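Local coordinates for AT-rich interactive domain-containing protein 4 (PDB 6LQF) that binds DNA and the histone mark H3K4me3 through its ARID-PHD cassette and regulates the floral transition, at residues A[35-40]-A[44-49]; A[52-57]-A[116-121]. One frame throughout, in Å; residues are numbered along the deposited sequence.

Interaction 1. Residues A[35-40]-A[44-49]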
loop_
_atom_site.group_PDB
_atom_site.type_symbol
_atom_site.label_atom_id
_atom_site.label_comp_id
_atom_site.label_asym_id
_atom_site.label_seq_id
_atom_site.Cartn_x
_atom_site.Cartn_y
_atom_site.Cartn_z
ATOM N N GLN A 35 -10.910 16.763 1.816
ATOM C CA GLN A 35 -11.518 17.447 2.966
ATOM C C GLN A 35 -10.550 17.456 4.152
ATOM O O GLN A 35 -10.393 18.458 4.866
ATOM C CB GLN A 35 -12.829 16.783 3.353
ATOM C CG GLN A 35 -13.553 17.509 4.484
ATOM C CD GLN A 35 -14.522 16.611 5.222
ATOM O OE1 GLN A 35 -15.371 15.958 4.614
ATOM N NE2 GLN A 35 -14.391 16.562 6.537
ATOM N N PHE A 36 -9.844 16.347 4.325
ATOM C CA PHE A 36 -8.879 16.208 5.422
ATOM C C PHE A 36 -7.735 17.180 5.236
ATOM O O PHE A 36 -7.308 17.825 6.182
ATOM C CB PHE A 36 -8.330 14.759 5.467
ATOM C CG PHE A 36 -7.285 14.554 6.505
ATOM C CD1 PHE A 36 -7.652 14.352 7.812
ATOM C CD2 PHE A 36 -5.915 14.579 6.170
ATOM C CE1 PHE A 36 -6.681 14.204 8.808
ATOM C CE2 PHE A 36 -4.962 14.413 7.154
ATOM C CZ PHE A 36 -5.351 14.211 8.456
ATOM N N LEU A 37 -7.167 17.253 4.041
ATOM C CA LEU A 37 -6.053 18.155 3.769
ATOM C C LEU A 37 -6.470 19.595 4.031
ATOM O O LEU A 37 -5.672 20.360 4.585
ATOM C CB LEU A 37 -5.570 18.013 2.322
ATOM C CG LEU A 37 -4.870 16.660 2.109
ATOM C CD1 LEU A 37 -4.536 16.495 0.629
ATOM C CD2 LEU A 37 -3.608 16.514 2.945
ATOM N N LEU A 38 -7.709 19.949 3.693
ATOM C CA LEU A 38 -8.167 21.334 3.973
ATOM C C LEU A 38 -8.328 21.577 5.469
ATOM O O LEU A 38 -7.936 22.640 5.980
ATOM C CB LEU A 38 -9.484 21.639 3.240
ATOM C CG LEU A 38 -9.296 21.726 1.737
ATOM C CD1 LEU A 38 -10.630 22.034 1.093
ATOM C CD2 LEU A 38 -8.293 22.800 1.380
ATOM N N ILE A 39 -8.891 20.634 6.202
ATOM C CA ILE A 39 -9.048 20.858 7.636
ATOM C C ILE A 39 -7.679 20.913 8.369
ATOM O O ILE A 39 -7.540 21.612 9.409
ATOM C CB ILE A 39 -9.989 19.790 8.239
ATOM C CG1 ILE A 39 -10.707 20.343 9.461
ATOM C CG2 ILE A 39 -9.248 18.534 8.584
ATOM C CD1 ILE A 39 -11.365 21.674 9.214
ATOM N N ARG A 40 -6.656 20.286 7.795
ATOM C CA ARG A 40 -5.315 20.355 8.348
ATOM C C ARG A 40 -4.515 21.582 7.877
ATOM O O ARG A 40 -3.354 21.782 8.233
ATOM C CB ARG A 40 -4.575 19.070 7.999
ATOM C CG ARG A 40 -5.145 17.804 8.745
ATOM C CD ARG A 40 -4.973 17.894 10.255
ATOM N NE ARG A 40 -3.557 18.032 10.573
ATOM C CZ ARG A 40 -2.756 17.042 10.987
ATOM N NH1 ARG A 40 -3.219 15.823 11.208
ATOM N NH2 ARG A 40 -1.474 17.300 11.225
ATOM N N ARG A 44 -2.554 24.470 -0.191
ATOM C CA ARG A 44 -1.840 24.427 -1.477
ATOM C C ARG A 44 -1.930 23.067 -2.181
ATOM O O ARG A 44 -1.711 22.964 -3.401
ATOM C CB ARG A 44 -0.371 24.795 -1.276
ATOM C CG ARG A 44 0.459 23.705 -0.636
ATOM C CD ARG A 44 1.956 24.010 -0.696
ATOM N NE ARG A 44 2.732 22.789 -0.497
ATOM C CZ ARG A 44 3.228 22.065 -1.500
ATOM N NH1 ARG A 44 3.031 22.459 -2.756
ATOM N NH2 ARG A 44 3.926 20.959 -1.250
ATOM N N LEU A 45 -2.283 22.028 -1.416
ATOM C CA LEU A 45 -2.412 20.675 -1.979
ATOM C C LEU A 45 -3.751 20.398 -2.653
ATOM O O LEU A 45 -3.878 19.367 -3.311
ATOM C CB LEU A 45 -2.205 19.625 -0.890
ATOM C CG LEU A 45 -0.846 19.726 -0.225
ATOM C CD1 LEU A 45 -0.701 18.590 0.773
ATOM C CD2 LEU A 45 0.248 19.657 -1.267
ATOM N N VAL A 46 -4.736 21.291 -2.505
ATOM C CA VAL A 46 -6.049 21.090 -3.094
ATOM C C VAL A 46 -6.319 22.237 -4.072
ATOM O O VAL A 46 -6.724 23.315 -3.656
ATOM C CB VAL A 46 -7.163 21.030 -2.026
ATOM C CG1 VAL A 46 -8.501 20.743 -2.679
ATOM C CG2 VAL A 46 -6.849 19.937 -0.996
ATOM N N PRO A 47 -6.068 22.003 -5.366
ATOM C CA PRO A 47 -6.206 23.037 -6.388
ATOM C C PRO A 47 -7.675 23.411 -6.626
ATOM O O PRO A 47 -8.604 22.655 -6.319
ATOM C CB PRO A 47 -5.614 22.362 -7.642
ATOM C CG PRO A 47 -4.980 21.073 -7.195
ATOM C CD PRO A 47 -5.723 20.684 -5.941
ATOM N N PRO A 48 -7.921 24.615 -7.185
ATOM C CA PRO A 48 -9.293 24.889 -7.609
ATOM C C PRO A 48 -9.745 23.930 -8.704
ATOM O O PRO A 48 -8.921 23.352 -9.425
ATOM C CB PRO A 48 -9.216 26.327 -8.123
ATOM C CG PRO A 48 -7.790 26.580 -8.418
ATOM C CD PRO A 48 -6.957 25.645 -7.575
ATOM N N GLY A 49 -11.054 23.749 -8.802
ATOM C CA GLY A 49 -11.618 22.854 -9.824
ATOM C C GLY A 49 -12.053 21.511 -9.304
ATOM O O GLY A 49 -12.391 20.593 -10.082
#
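Leu37 and Leu38, on the last turn of helix 26-39, meet Leu45 and Val46 in a purely apolar contact where the chain leaves the helix, turns and passes back beside it within the ARID domain. The intervening link is only three residues long, and both sides together bury 182 Å². Val46 is the central side chain of the contact. Its CG2 branch fits between the two helix leucines, 4.0 Å from Leu37 CB and equally 4.0 Å from Leu38 CD2. That methyl lies anti to Val46's own carbonyl carbon, while CG1 stands anti to the backbone N (chi1 -177°), which makes CG2 the branch nearest the leucines. The Leu38 side chain crosses Val46 at about a right angle and brings its CD2 methyl up to the valine. Deeper in, Leu37 and Leu45 also cross nearly at right angles, both buried. Leu37 CD2 lies 4.2 Å from Leu45 CD1, while its other methyl, CD1, rests against Leu45 CB. Behind this layer, the second methyl of Leu45, CD2, sits over the centre of the Arg44 guanidinium, 3.8 Å above its plane; Arg44 itself packs on a phosphate of the bound DNA. Helix 107-118 closes the inner side, with Tyr118 touching both Leu37 and Leu45 and Thr117 touching Leu45, while Phe54 from the loop that leads to strand 58-59 also packs on Leu37.

Interaction 2. Residues A[52-57]-A[116-121]. With nucleotides of chain C.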
loop_
_atom_site.group_PDB
_atom_site.type_symbol
_atom_site.label_atom_id
_atom_site.label_comp_id
_atom_site.label_asym_id
_atom_site.label_seq_id
_atom_site.Cartn_x
_atom_site.Cartn_y
_atom_site.Cartn_z
ATOM N N ALA A 52 -11.802 16.720 -9.963
ATOM C CA ALA A 52 -11.215 16.494 -11.284
ATOM C C ALA A 52 -9.767 16.938 -11.431
ATOM O O ALA A 52 -9.015 16.340 -12.235
ATOM C CB ALA A 52 -12.088 17.201 -12.360
ATOM N N GLU A 53 -9.384 17.970 -10.659
ATOM C CA GLU A 53 -8.032 18.536 -10.674
ATOM C C GLU A 53 -7.084 18.061 -9.539
ATOM O O GLU A 53 -5.965 18.589 -9.403
ATOM C CB GLU A 53 -8.105 20.056 -10.584
ATOM C CG GLU A 53 -9.066 20.702 -11.598
ATOM C CD GLU A 53 -8.500 20.770 -13.020
ATOM O OE1 GLU A 53 -9.281 21.067 -13.953
ATOM O OE2 GLU A 53 -7.287 20.533 -13.208
ATOM N N PHE A 54 -7.546 17.133 -8.706
ATOM C CA PHE A 54 -6.774 16.686 -7.524
ATOM C C PHE A 54 -6.199 15.304 -7.750
ATOM O O PHE A 54 -6.958 14.405 -8.173
ATOM C CB PHE A 54 -7.682 16.667 -6.305
ATOM C CG PHE A 54 -7.019 16.122 -5.085
ATOM C CD1 PHE A 54 -6.168 16.901 -4.347
ATOM C CD2 PHE A 54 -7.245 14.830 -4.701
ATOM C CE1 PHE A 54 -5.524 16.404 -3.232
ATOM C CE2 PHE A 54 -6.616 14.286 -3.594
ATOM C CZ PHE A 54 -5.720 15.119 -2.839
ATOM N N PRO A 55 -4.924 15.068 -7.430
ATOM C CA PRO A 55 -3.914 16.065 -7.005
ATOM C C PRO A 55 -3.239 16.705 -8.199
ATOM O O PRO A 55 -3.351 16.214 -9.295
ATOM C CB PRO A 55 -2.905 15.220 -6.235
ATOM C CG PRO A 55 -2.890 13.920 -7.016
ATOM C CD PRO A 55 -4.371 13.699 -7.396
ATOM N N ASP A 56 -2.547 17.822 -7.982
ATOM C CA ASP A 56 -1.744 18.448 -9.024
ATOM C C ASP A 56 -0.336 17.926 -8.995
ATOM O O ASP A 56 0.611 18.632 -8.626
ATOM C CB ASP A 56 -1.738 19.958 -8.799
ATOM C CG ASP A 56 -1.102 20.723 -9.933
ATOM O OD1 ASP A 56 -0.851 20.145 -11.012
ATOM O OD2 ASP A 56 -0.875 21.937 -9.740
ATOM N N ALA A 57 -0.196 16.653 -9.273
ATOM C CA ALA A 57 1.079 15.934 -9.249
ATOM C C ALA A 57 1.006 14.896 -10.355
ATOM O O ALA A 57 -0.032 14.264 -10.602
ATOM C CB ALA A 57 1.379 15.255 -7.924
ATOM N N GLU A 116 4.328 10.997 1.951
ATOM C CA GLU A 116 4.511 11.989 3.006
ATOM C C GLU A 116 3.697 13.268 2.778
ATOM O O GLU A 116 3.100 13.802 3.716
ATOM C CB GLU A 116 5.986 12.359 3.114
ATOM C CG GLU A 116 6.758 11.248 3.786
ATOM C CD GLU A 116 8.250 11.506 3.846
ATOM O OE1 GLU A 116 8.765 12.307 3.029
ATOM O OE2 GLU A 116 8.907 10.894 4.710
ATOM N N THR A 117 3.663 13.779 1.550
ATOM C CA THR A 117 2.918 15.018 1.246
ATOM C C THR A 117 1.408 14.842 1.407
ATOM O O THR A 117 0.728 15.676 2.040
ATOM C CB THR A 117 3.266 15.434 -0.197
ATOM O OG1 THR A 117 4.689 15.660 -0.265
ATOM C CG2 THR A 117 2.505 16.726 -0.653
ATOM N N TYR A 118 0.838 13.788 0.786
ATOM C CA TYR A 118 -0.601 13.718 0.650
ATOM C C TYR A 118 -1.283 12.807 1.648
ATOM O O TYR A 118 -2.478 12.987 1.958
ATOM C CB TYR A 118 -0.983 13.243 -0.767
ATOM C CG TYR A 118 -0.719 14.253 -1.842
ATOM C CD1 TYR A 118 -1.625 15.296 -2.064
ATOM C CD2 TYR A 118 0.428 14.171 -2.641
ATOM C CE1 TYR A 118 -1.391 16.241 -3.049
ATOM C CE2 TYR A 118 0.671 15.108 -3.661
ATOM C CZ TYR A 118 -0.248 16.152 -3.831
ATOM O OH TYR A 118 -0.039 17.079 -4.835
ATOM N N LEU A 119 -0.550 11.761 2.129
ATOM C CA LEU A 119 -1.256 10.626 2.743
ATOM C C LEU A 119 -0.810 10.260 4.148
ATOM O O LEU A 119 -1.553 9.555 4.845
ATOM C CB LEU A 119 -1.105 9.381 1.836
ATOM C CG LEU A 119 -1.772 9.480 0.457
ATOM C CD1 LEU A 119 -1.382 8.233 -0.420
ATOM C CD2 LEU A 119 -3.264 9.566 0.681
ATOM N N LEU A 120 0.341 10.740 4.629
ATOM C CA LEU A 120 0.817 10.227 5.912
ATOM C C LEU A 120 -0.041 10.667 7.108
ATOM O O LEU A 120 -0.463 9.849 7.953
ATOM C CB LEU A 120 2.256 10.648 6.098
ATOM C CG LEU A 120 2.857 10.075 7.355
ATOM C CD1 LEU A 120 2.777 8.551 7.442
ATOM C CD2 LEU A 120 4.320 10.510 7.344
ATOM N N GLU A 121 -0.343 11.973 7.169
ATOM C CA GLU A 121 -1.242 12.442 8.215
ATOM C C GLU A 121 -2.615 11.804 8.102
ATOM O O GLU A 121 -3.235 11.437 9.086
ATOM C CB GLU A 121 -1.371 13.972 8.148
ATOM C CG GLU A 121 -0.032 14.619 8.457
ATOM C CD GLU A 121 -0.059 16.140 8.401
ATOM O OE1 GLU A 121 -1.063 16.737 7.919
ATOM O OE2 GLU A 121 0.941 16.722 8.881
ATOM P P DT C 3 5.539 16.718 -9.961
ATOM O OP1 DT C 3 4.175 16.586 -10.396
ATOM O OP2 DT C 3 5.926 16.222 -8.687
ATOM O "O5'" DT C 3 6.512 16.085 -11.034
ATOM C "C5'" DT C 3 6.339 16.397 -12.403
ATOM C "C4'" DT C 3 7.411 15.769 -13.256
ATOM O "O4'" DT C 3 8.666 16.393 -12.952
ATOM C "C3'" DT C 3 7.633 14.259 -13.105
ATOM O "O3'" DT C 3 7.513 13.726 -14.416
ATOM C "C2'" DT C 3 9.062 14.151 -12.607
ATOM C "C1'" DT C 3 9.682 15.438 -13.097
ATOM N N1 DT C 3 10.807 15.913 -12.323
ATOM C C2 DT C 3 11.945 16.324 -12.968
ATOM O O2 DT C 3 12.113 16.193 -14.160
ATOM N N3 DT C 3 12.921 16.805 -12.140
ATOM C C4 DT C 3 12.844 16.974 -10.776
ATOM O O4 DT C 3 13.787 17.444 -10.167
ATOM C C5 DT C 3 11.602 16.566 -10.175
ATOM C C7 DT C 3 11.427 16.708 -8.697
ATOM C C6 DT C 3 10.646 16.093 -10.973
HETATM O O HOH W 1 -2.086 18.813 -5.346
#
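Tyr118 of helix 107-118 reaches across to the loop 52-57 and lies against Phe54, Pro55 and Ala57, a buried contact of 154 Å² between two parts of the ARID domain far apart in sequence. The bump on the loop side is Pro55, which follows a cis peptide bond. Its CB projects to the far half of the tyrosine ring, 3.7 Å from Tyr118 CE1 and as near to CZ and OH. Phe54 fills the hollow next to it: the two aromatic side chains slide past each other in opposite directions, with Phe54 CE1 4.1 Å from Tyr118 CE1. Phe54 gets there with CG anti to its backbone N (chi1 175°). Ala57 CB borders the phenol end, 3.9 Å from Tyr118 OH. A water lying in the plane of the tyrosine ring at its edge links the two sides, accepting from Asp56 N at 2.9 Å and hydrogen-bonded to Tyr118 OH at 2.7 Å. A leucine in place of Tyr118 would probably leave the water without its phenol partner and open a gap beside Pro55 and Ala57. On the DNA side of the loop, Ala57 CA comes within 3.4 Å of OP1 of DT3 of chain C. Leu66 of helix 66-74 touches Phe54, Pro55 and Tyr118, and Val33 and Met34 of helix 26-39 pack against the Phe54 side chain.

How the interactions relate
Interactions 1 and 2 follow one another along the chain, with centres 9 Å apart, and share a hydrophobic layer of the ARID domain. Within that layer the two meet directly, Leu45 O of interaction 1 lying 3.4 Å from Phe54 CE1 of interaction 2. Along the loop, Pro47 CG comes within 3.5 Å of Glu53 O. At the other end, Arg40 NH2 and Glu121 OE1 form a long, weak salt bridge of 3.4 Å. Both contacts border the DNA, through Arg44 in interaction 1 and Ala57 in interaction 2. A bound zinc ion lies about 10 Å from the Leu37 side chain, and one about 12 Å from that of Phe54.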